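Local coordinates for protein rusticyanin (Thiobacillus ferrooxidans, PDB 2CAK) that carries electrons from cytochrome c552 to the A-type oxidase in the iron respiratory chain by means of a single bound copper ion, at residues A[84-89]-A[122-127]; A[97-102]-A[141-146]. All blocks are in the same frame, centred on the assembly; numbering follows the deposited sequence.

Overall arrangement
From the N terminus, segment 84-89 comes first: it leaves the copper ligand His84 and runs into strand 87-89. Segment 97-102 follows in the loop leading to strand 106-107. Interaction 1 then closes a loop of 32 intervening residues when strand 119-126 brings up 122-127, joining the two facing sheets of the cupredoxin sandwich, the centre of this contact lying about 7 Å from the centre of the chain. Interaction 2 closes a loop of 38 residues when 141-146, carrying the ligand His142, meets 97-102 nearer the surface. The segments alternate, so the two closures cross. They also touch: Thr89 OG1 probably bonds Ile101 O at 2.7 Å, and both bring a histidine to the copper.

Interaction 1. Residues A[84-89]-A[122-127]; sequences HSFDIT and TNFTWH. Unlike the reference sequence in segment 122-127: Asn123 (reference Asp). With CU1 (copper (I) ion), chain B.
Ser85 OG has two hydrogen-bond partners: it donates to Asp87 OD2 at 2.7 Å, approaching nearly in line with that oxygen's C-O bond, and it also bonds Gln138 N. This anchors 84-89 beside the copper-binding loop of a cupredoxin beta-sandwich, where His84 ND1 holds the copper(I) ion at 2.1 Å in a site completed by Cys137, His142 and Met147. From here the segment turns Phe86 and Ile88 toward strand 119-126 in the opposing sheet. No hydrogen bond crosses between the segments; the evidence for contact is apolar, 194 Å² of buried surface made by four side chains. Phe124 CG sits between its own backbone N and carbonyl carbon (chi1 65°), which brings the ring to Phe86, whose CD2 lies 3.9 Å from Phe124 CZ, at the edge of the Phe124 ring and in its plane. The two phenylalanine side chains cross at about a right angle. Trp126, extended with CG opposite its backbone N (chi1 -178°), offers a face to Ile88, which comes from the opposite direction. The isoleucine uses both its branches: CG2 lies 3.9 Å from Trp126 CZ2, and CD1 packs over the six-membered ring. With an alanine in place of Trp126, both would probably face a gap between the sheets, and Tyr133 would lose its edge-to-face partner. The CH-pi contact puts Ile88 CD1 3.8 Å from the centroid of the Trp126 six-membered ring, only 13° off the normal.

Interaction 2. Residues A[97-102]-A[141-146]; sequences VMPVID and GHAATG. With CU1 (copper (I) ion), chain B.
Gly141 N donates to Val97 O at 2.9 Å, with the donor in the carbonyl plane on a lone pair, so the chain is pinned within the cupredoxin ligand loop between strands 131-136 and 148-153, just ahead of His142. With phi/psi of 94/-22°, Gly141 has a backbone on which a CB would jam against the preceding carbonyl oxygen. Val97 lies close over it: CG1, placed opposite its own backbone N (chi1 168°), comes 3.8 Å from Gly141 N. His142 follows, turned away from 97-102, and its ND1 binds the copper(I) ion at 2.1 Å; Phe50 meets its ring edge-to-face. Ala143 points back toward the other loop, where its CB faces Pro99 CG at 4.4 Å and Tyr95 also touches it. Ala144 adds a second apolar contact, its CB 4.4 Å from Val97 CG2. Residues 142-144 have helical backbone angles, and the turn closes behind them through bonds between residues three apart. In one of these Thr145 N donates to His142 O at 3.1 Å; in the next, Gly146 N reaches Ala143 O at 3.2 Å.

Interaction 1. Residues A[84-89]-A[122-127]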
ATOM      1  N   HIS A  84       6.185   3.560  -8.215  1.00 11.76           N
ATOM      2  CA  HIS A  84       5.960   2.402  -7.360  1.00 10.17           C
ATOM      3  C   HIS A  84       4.574   1.830  -7.552  1.00 10.49           C
ATOM      4  O   HIS A  84       3.622   2.526  -7.920  1.00 12.88           O
ATOM      5  CB  HIS A  84       6.098   2.873  -5.902  1.00 11.03           C
ATOM      6  CG  HIS A  84       7.416   3.434  -5.507  1.00 10.74           C
ATOM      7  ND1 HIS A  84       8.550   2.693  -5.243  1.00 11.46           N
ATOM      8  CD2 HIS A  84       7.736   4.737  -5.275  1.00 11.79           C
ATOM      9  CE1 HIS A  84       9.491   3.542  -4.875  1.00 12.55           C
ATOM     10  NE2 HIS A  84       9.049   4.813  -4.893  1.00 11.92           N
ATOM     11  N   SER A  85       4.445   0.553  -7.238  1.00 10.89           N
ATOM     12  CA  SER A  85       3.141  -0.113  -7.254  1.00 10.77           C
ATOM     13  C   SER A  85       2.777  -0.599  -5.853  1.00 10.17           C
ATOM     14  O   SER A  85       3.606  -0.602  -4.941  1.00 11.61           O
ATOM     15  CB  SER A  85       3.102  -1.307  -8.218  1.00 11.57           C
ATOM     16  OG  SER A  85       3.879  -2.402  -7.768  1.00 12.96           O
ATOM     17  N   PHE A  86       1.548  -1.028  -5.657  1.00 10.04           N
ATOM     18  CA  PHE A  86       1.042  -1.606  -4.416  1.00  9.61           C
ATOM     19  C   PHE A  86       0.248  -2.860  -4.800  1.00 10.65           C
ATOM     20  O   PHE A  86      -0.854  -2.756  -5.337  1.00 11.59           O
ATOM     21  CB  PHE A  86       0.165  -0.602  -3.666  1.00 11.66           C
ATOM     22  CG  PHE A  86      -0.326  -1.064  -2.310  1.00 11.02           C
ATOM     23  CD1 PHE A  86       0.317  -0.631  -1.146  1.00 13.50           C
ATOM     24  CD2 PHE A  86      -1.391  -1.901  -2.136  1.00 12.70           C
ATOM     25  CE1 PHE A  86      -0.104  -1.048   0.089  1.00 14.40           C
ATOM     26  CE2 PHE A  86      -1.770  -2.308  -0.882  1.00 14.87           C
ATOM     27  CZ  PHE A  86      -1.173  -1.896   0.257  1.00 14.56           C
ATOM     28  N   ASP A  87       0.804  -4.023  -4.544  1.00 10.14           N
ATOM     29  CA  ASP A  87       0.212  -5.284  -4.974  1.00 10.48           C
ATOM     30  C   ASP A  87       0.144  -6.257  -3.798  1.00 11.07           C
ATOM     31  O   ASP A  87       1.130  -6.417  -3.053  1.00 13.91           O
ATOM     32  CB  ASP A  87       1.051  -5.909  -6.104  1.00 11.82           C
ATOM     33  CG  ASP A  87       1.008  -4.996  -7.315  1.00 11.85           C
ATOM     34  OD1 ASP A  87      -0.104  -4.815  -7.869  1.00 13.37           O
ATOM     35  OD2 ASP A  87       2.021  -4.419  -7.673  1.00 14.78           O
ATOM     36  N   ILE A  88      -0.979  -6.958  -3.665  1.00 11.13           N
ATOM     37  CA  ILE A  88      -1.174  -7.922  -2.567  1.00 11.11           C
ATOM     38  C   ILE A  88      -1.023  -9.338  -3.110  1.00 11.47           C
ATOM     39  O   ILE A  88      -1.646  -9.704  -4.122  1.00 13.91           O
ATOM     40  CB  ILE A  88      -2.536  -7.695  -1.903  1.00 12.19           C
ATOM     41  CG1 ILE A  88      -2.692  -6.263  -1.377  1.00 13.94           C
ATOM     42  CG2 ILE A  88      -2.776  -8.716  -0.812  1.00 14.67           C
ATOM     43  CD1 ILE A  88      -4.113  -5.877  -0.971  1.00 18.40           C
ATOM     44  N   THR A  89      -0.194 -10.130  -2.445  1.00 12.19           N
ATOM     45  CA  THR A  89       0.102 -11.502  -2.804  1.00 12.55           C
ATOM     46  C   THR A  89       0.091 -12.411  -1.589  1.00 12.30           C
ATOM     47  O   THR A  89       0.186 -11.888  -0.476  1.00 13.87           O
ATOM     48  CB  THR A  89       1.464 -11.546  -3.511  1.00 13.89           C
ATOM     49  OG1 THR A  89       1.814 -12.873  -3.910  1.00 16.00           O
ATOM     50  CG2 THR A  89       2.576 -11.001  -2.608  1.00 16.47           C
ATOM     51  N   THR A 122      -4.801   6.208  -6.458  1.00 10.38           N
ATOM     52  CA  THR A 122      -5.888   5.372  -6.888  1.00  9.88           C
ATOM     53  C   THR A 122      -6.562   4.715  -5.684  1.00 10.19           C
ATOM     54  O   THR A 122      -6.006   4.668  -4.579  1.00 12.19           O
ATOM     55  CB  THR A 122      -5.374   4.315  -7.895  1.00 11.57           C
ATOM     56  OG1 THR A 122      -6.530   3.725  -8.547  1.00 14.06           O
ATOM     57  CG2 THR A 122      -4.531   3.267  -7.250  1.00 14.02           C
ATOM     58  N   ASN A 123      -7.776   4.229  -5.966  1.00 10.74           N
ATOM     59  CA  ASN A 123      -8.558   3.508  -4.973  1.00 11.27           C
ATOM     60  C   ASN A 123      -8.960   2.156  -5.554  1.00 11.89           C
ATOM     61  O   ASN A 123      -9.337   2.059  -6.739  1.00 14.36           O
ATOM     62  CB  ASN A 123      -9.850   4.266  -4.679  1.00 14.16           C
ATOM     63  CG  ASN A 123      -9.595   5.540  -3.932  1.00 18.51           C
ATOM     64  OD1 ASN A 123      -9.734   6.634  -4.492  1.00 32.80           O
ATOM     65  ND2 ASN A 123      -9.384   5.373  -2.674  1.00 25.62           N
ATOM     66  N   PHE A 124      -8.937   1.128  -4.715  1.00 11.43           N
ATOM     67  CA  PHE A 124      -9.479  -0.180  -5.123  1.00 11.47           C
ATOM     68  C   PHE A 124     -10.085  -0.841  -3.882  1.00 11.23           C
ATOM     69  O   PHE A 124      -9.790  -0.501  -2.746  1.00 13.18           O
ATOM     70  CB  PHE A 124      -8.461  -1.083  -5.832  1.00 13.32           C
ATOM     71  CG  PHE A 124      -7.283  -1.526  -4.972  1.00 12.74           C
ATOM     72  CD1 PHE A 124      -7.330  -2.692  -4.213  1.00 14.37           C
ATOM     73  CD2 PHE A 124      -6.109  -0.792  -4.925  1.00 15.25           C
ATOM     74  CE1 PHE A 124      -6.275  -3.088  -3.417  1.00 15.08           C
ATOM     75  CE2 PHE A 124      -5.036  -1.227  -4.168  1.00 16.78           C
ATOM     76  CZ  PHE A 124      -5.096  -2.380  -3.405  1.00 15.61           C
ATOM     77  N   THR A 125     -10.974  -1.804  -4.127  1.00 11.87           N
ATOM     78  CA  THR A 125     -11.635  -2.538  -3.069  1.00 11.53           C
ATOM     79  C   THR A 125     -11.146  -3.977  -3.020  1.00 11.68           C
ATOM     80  O   THR A 125     -10.672  -4.540  -4.041  1.00 14.57           O
ATOM     81  CB  THR A 125     -13.167  -2.454  -3.238  1.00 17.59           C
ATOM     82  OG1 THR A 125     -13.785  -2.926  -2.039  1.00 29.65           O
ATOM     83  CG2 THR A 125     -13.642  -3.384  -4.296  1.00 25.37           C
ATOM     84  N   TRP A 126     -11.178  -4.586  -1.864  1.00 10.86           N
ATOM     85  CA  TRP A 126     -10.672  -5.934  -1.655  1.00 10.72           C
ATOM     86  C   TRP A 126     -11.556  -6.633  -0.640  1.00 11.24           C
ATOM     87  O   TRP A 126     -11.893  -6.037   0.399  1.00 12.79           O
ATOM     88  CB  TRP A 126      -9.236  -5.828  -1.139  1.00 11.67           C
ATOM     89  CG  TRP A 126      -8.512  -7.107  -0.898  1.00 12.06           C
ATOM     90  CD1 TRP A 126      -8.568  -8.277  -1.586  1.00 13.59           C
ATOM     91  CD2 TRP A 126      -7.572  -7.321   0.181  1.00 11.82           C
ATOM     92  NE1 TRP A 126      -7.733  -9.201  -1.018  1.00 14.96           N
ATOM     93  CE2 TRP A 126      -7.101  -8.634   0.083  1.00 13.90           C
ATOM     94  CE3 TRP A 126      -7.068  -6.549   1.229  1.00 14.04           C
ATOM     95  CZ2 TRP A 126      -6.169  -9.198   0.970  1.00 14.55           C
ATOM     96  CZ3 TRP A 126      -6.144  -7.088   2.126  1.00 15.59           C
ATOM     97  CH2 TRP A 126      -5.706  -8.402   1.987  1.00 17.41           C
ATOM     98  N   HIS A 127     -11.936  -7.876  -0.909  1.00 11.45           N
ATOM     99  CA  HIS A 127     -12.736  -8.695  -0.022  1.00 12.96           C
ATOM    100  C   HIS A 127     -11.975  -9.977   0.298  1.00 14.21           C
ATOM    101  O   HIS A 127     -12.210 -11.011  -0.327  1.00 18.23           O
ATOM    102  CB  HIS A 127     -14.071  -9.054  -0.670  1.00 14.99           C
ATOM    103  CG  HIS A 127     -15.012  -7.920  -0.881  1.00 15.71           C
ATOM    104  ND1 HIS A 127     -15.956  -7.600   0.060  1.00 19.51           N
ATOM    105  CD2 HIS A 127     -15.160  -7.020  -1.874  1.00 17.59           C
ATOM    106  CE1 HIS A 127     -16.677  -6.548  -0.341  1.00 21.22           C
ATOM    107  NE2 HIS A 127     -16.212  -6.182  -1.505  1.00 19.95           N
TER
HETATM  108 CU   CU1 B 156       8.880   0.665  -5.381  1.00 13.41          CU

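Interaction 2. Residues A[97-102]-A[141-146]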
ATOM      1  N   VAL A  97      14.895 -10.083  -6.840  1.00 17.00           N
ATOM      2  CA  VAL A  97      14.969  -8.780  -7.509  1.00 16.52           C
ATOM      3  C   VAL A  97      13.806  -8.609  -8.473  1.00 15.82           C
ATOM      4  O   VAL A  97      13.247  -7.531  -8.567  1.00 16.97           O
ATOM      5  CB  VAL A  97      16.353  -8.558  -8.128  1.00 19.53           C
ATOM      6  CG1 VAL A  97      16.387  -7.360  -9.073  1.00 27.52           C
ATOM      7  CG2 VAL A  97      17.380  -8.375  -7.025  1.00 27.94           C
ATOM      8  N   MET A  98      13.445  -9.666  -9.192  1.00 17.14           N
ATOM      9  CA  MET A  98      12.235  -9.742  -9.978  1.00 17.66           C
ATOM     10  C   MET A  98      11.295 -10.717  -9.292  1.00 18.15           C
ATOM     11  O   MET A  98      11.402 -11.899  -9.554  1.00 21.85           O
ATOM     12  CB  MET A  98      12.585 -10.234 -11.393  1.00 23.12           C
ATOM     13  CG  MET A  98      13.544  -9.281 -12.090  1.00 25.35           C
ATOM     14  SD  MET A  98      12.707  -8.394 -13.331  1.00 37.89           S
ATOM     15  CE  MET A  98      13.812  -7.434 -14.255  1.00 33.39           C
ATOM     16  N   PRO A  99      10.485 -10.205  -8.376  1.00 19.25           N
ATOM     17  CA  PRO A  99       9.787 -11.158  -7.553  1.00 22.69           C
ATOM     18  C   PRO A  99       8.693 -11.922  -8.272  1.00 18.79           C
ATOM     19  O   PRO A  99       7.952 -11.391  -9.065  1.00 17.73           O
ATOM     20  CB  PRO A  99       9.228 -10.284  -6.429  1.00 26.00           C
ATOM     21  CG  PRO A  99       9.414  -8.867  -6.777  1.00 26.89           C
ATOM     22  CD  PRO A  99      10.315  -8.793  -7.966  1.00 20.82           C
ATOM     23  N   VAL A 100       8.531 -13.203  -7.933  1.00 20.56           N
ATOM     24  CA  VAL A 100       7.478 -14.096  -8.440  1.00 18.94           C
ATOM     25  C   VAL A 100       6.345 -14.001  -7.435  1.00 16.13           C
ATOM     26  O   VAL A 100       6.460 -14.547  -6.331  1.00 22.02           O
ATOM     27  CB  VAL A 100       7.992 -15.544  -8.644  1.00 25.70           C
ATOM     28  N   ILE A 101       5.280 -13.277  -7.776  1.00 16.46           N
ATOM     29  CA  ILE A 101       4.240 -12.996  -6.764  1.00 14.85           C
ATOM     30  C   ILE A 101       2.861 -13.388  -7.264  1.00 15.28           C
ATOM     31  O   ILE A 101       1.833 -13.166  -6.600  1.00 16.29           O
ATOM     32  CB  ILE A 101       4.237 -11.524  -6.322  1.00 15.95           C
ATOM     33  CG1 ILE A 101       4.001 -10.527  -7.450  1.00 18.56           C
ATOM     34  CG2 ILE A 101       5.494 -11.173  -5.574  1.00 20.31           C
ATOM     35  CD1 ILE A 101       3.699  -9.109  -6.941  1.00 23.38           C
ATOM     36  N   ASP A 102       2.771 -13.972  -8.449  1.00 17.42           N
ATOM     37  CA  ASP A 102       1.490 -14.378  -8.959  1.00 19.12           C
ATOM     38  C   ASP A 102       0.930 -15.558  -8.189  1.00 18.34           C
ATOM     39  O   ASP A 102       1.678 -16.443  -7.813  1.00 24.19           O
ATOM     40  CB  ASP A 102       1.613 -14.791 -10.440  1.00 23.54           C
ATOM     41  CG  ASP A 102       2.375 -13.769 -11.229  1.00 29.64           C
ATOM     42  OD1 ASP A 102       1.657 -12.815 -11.580  1.00 43.64           O
ATOM     43  OD2 ASP A 102       3.582 -14.013 -11.519  1.00 40.50           O
ATOM     44  N   GLY A 141      13.976  -4.831  -7.645  1.00 15.61           N
ATOM     45  CA  GLY A 141      14.825  -4.531  -6.531  1.00 16.73           C
ATOM     46  C   GLY A 141      14.142  -4.000  -5.300  1.00 15.00           C
ATOM     47  O   GLY A 141      14.716  -4.052  -4.217  1.00 17.62           O
ATOM     48  N   HIS A 142      12.934  -3.419  -5.409  1.00 14.24           N
ATOM     49  CA  HIS A 142      12.396  -2.701  -4.272  1.00 13.42           C
ATOM     50  C   HIS A 142      11.926  -3.649  -3.162  1.00 13.53           C
ATOM     51  O   HIS A 142      12.268  -3.388  -1.996  1.00 15.27           O
ATOM     52  CB  HIS A 142      11.264  -1.766  -4.720  1.00 13.24           C
ATOM     53  CG  HIS A 142      11.758  -0.541  -5.433  1.00 13.31           C
ATOM     54  ND1 HIS A 142      10.933   0.539  -5.678  1.00 13.01           N
ATOM     55  CD2 HIS A 142      12.996  -0.267  -5.935  1.00 16.32           C
ATOM     56  CE1 HIS A 142      11.694   1.428  -6.323  1.00 14.75           C
ATOM     57  NE2 HIS A 142      12.943   0.977  -6.493  1.00 16.44           N
ATOM     58  N   ALA A 143      11.150  -4.675  -3.490  1.00 13.75           N
ATOM     59  CA  ALA A 143      10.785  -5.656  -2.480  1.00 14.04           C
ATOM     60  C   ALA A 143      11.989  -6.343  -1.822  1.00 14.82           C
ATOM     61  O   ALA A 143      11.951  -6.621  -0.618  1.00 16.01           O
ATOM     62  CB  ALA A 143       9.769  -6.657  -3.038  1.00 15.03           C
ATOM     63  N   ALA A 144      12.975  -6.634  -2.644  1.00 15.56           N
ATOM     64  CA  ALA A 144      14.194  -7.274  -2.151  1.00 16.32           C
ATOM     65  C   ALA A 144      14.932  -6.422  -1.138  1.00 17.93           C
ATOM     66  O   ALA A 144      15.676  -6.932  -0.293  1.00 24.30           O
ATOM     67  CB  ALA A 144      15.098  -7.610  -3.324  1.00 18.74           C
ATOM     68  N   THR A 145      14.765  -5.113  -1.251  1.00 16.76           N
ATOM     69  CA  THR A 145      15.441  -4.202  -0.377  1.00 18.08           C
ATOM     70  C   THR A 145      14.516  -3.650   0.687  1.00 19.17           C
ATOM     71  O   THR A 145      14.902  -2.654   1.327  1.00 25.76           O
ATOM     72  CB  THR A 145      16.119  -3.089  -1.215  1.00 24.67           C
ATOM     73  OG1 THR A 145      15.206  -2.456  -2.085  1.00 34.19           O
ATOM     74  CG2 THR A 145      17.100  -3.744  -2.170  1.00 30.48           C
ATOM     75  N   GLY A 146      13.330  -4.225   0.915  1.00 17.11           N
ATOM     76  CA  GLY A 146      12.499  -3.919   2.058  1.00 16.83           C
ATOM     77  C   GLY A 146      11.166  -3.245   1.816  1.00 14.71           C
ATOM     78  O   GLY A 146      10.472  -2.990   2.805  1.00 17.39           O
TER
HETATM   79 CU   CU1 B 156       8.880   0.665  -5.381  1.00 13.41          CU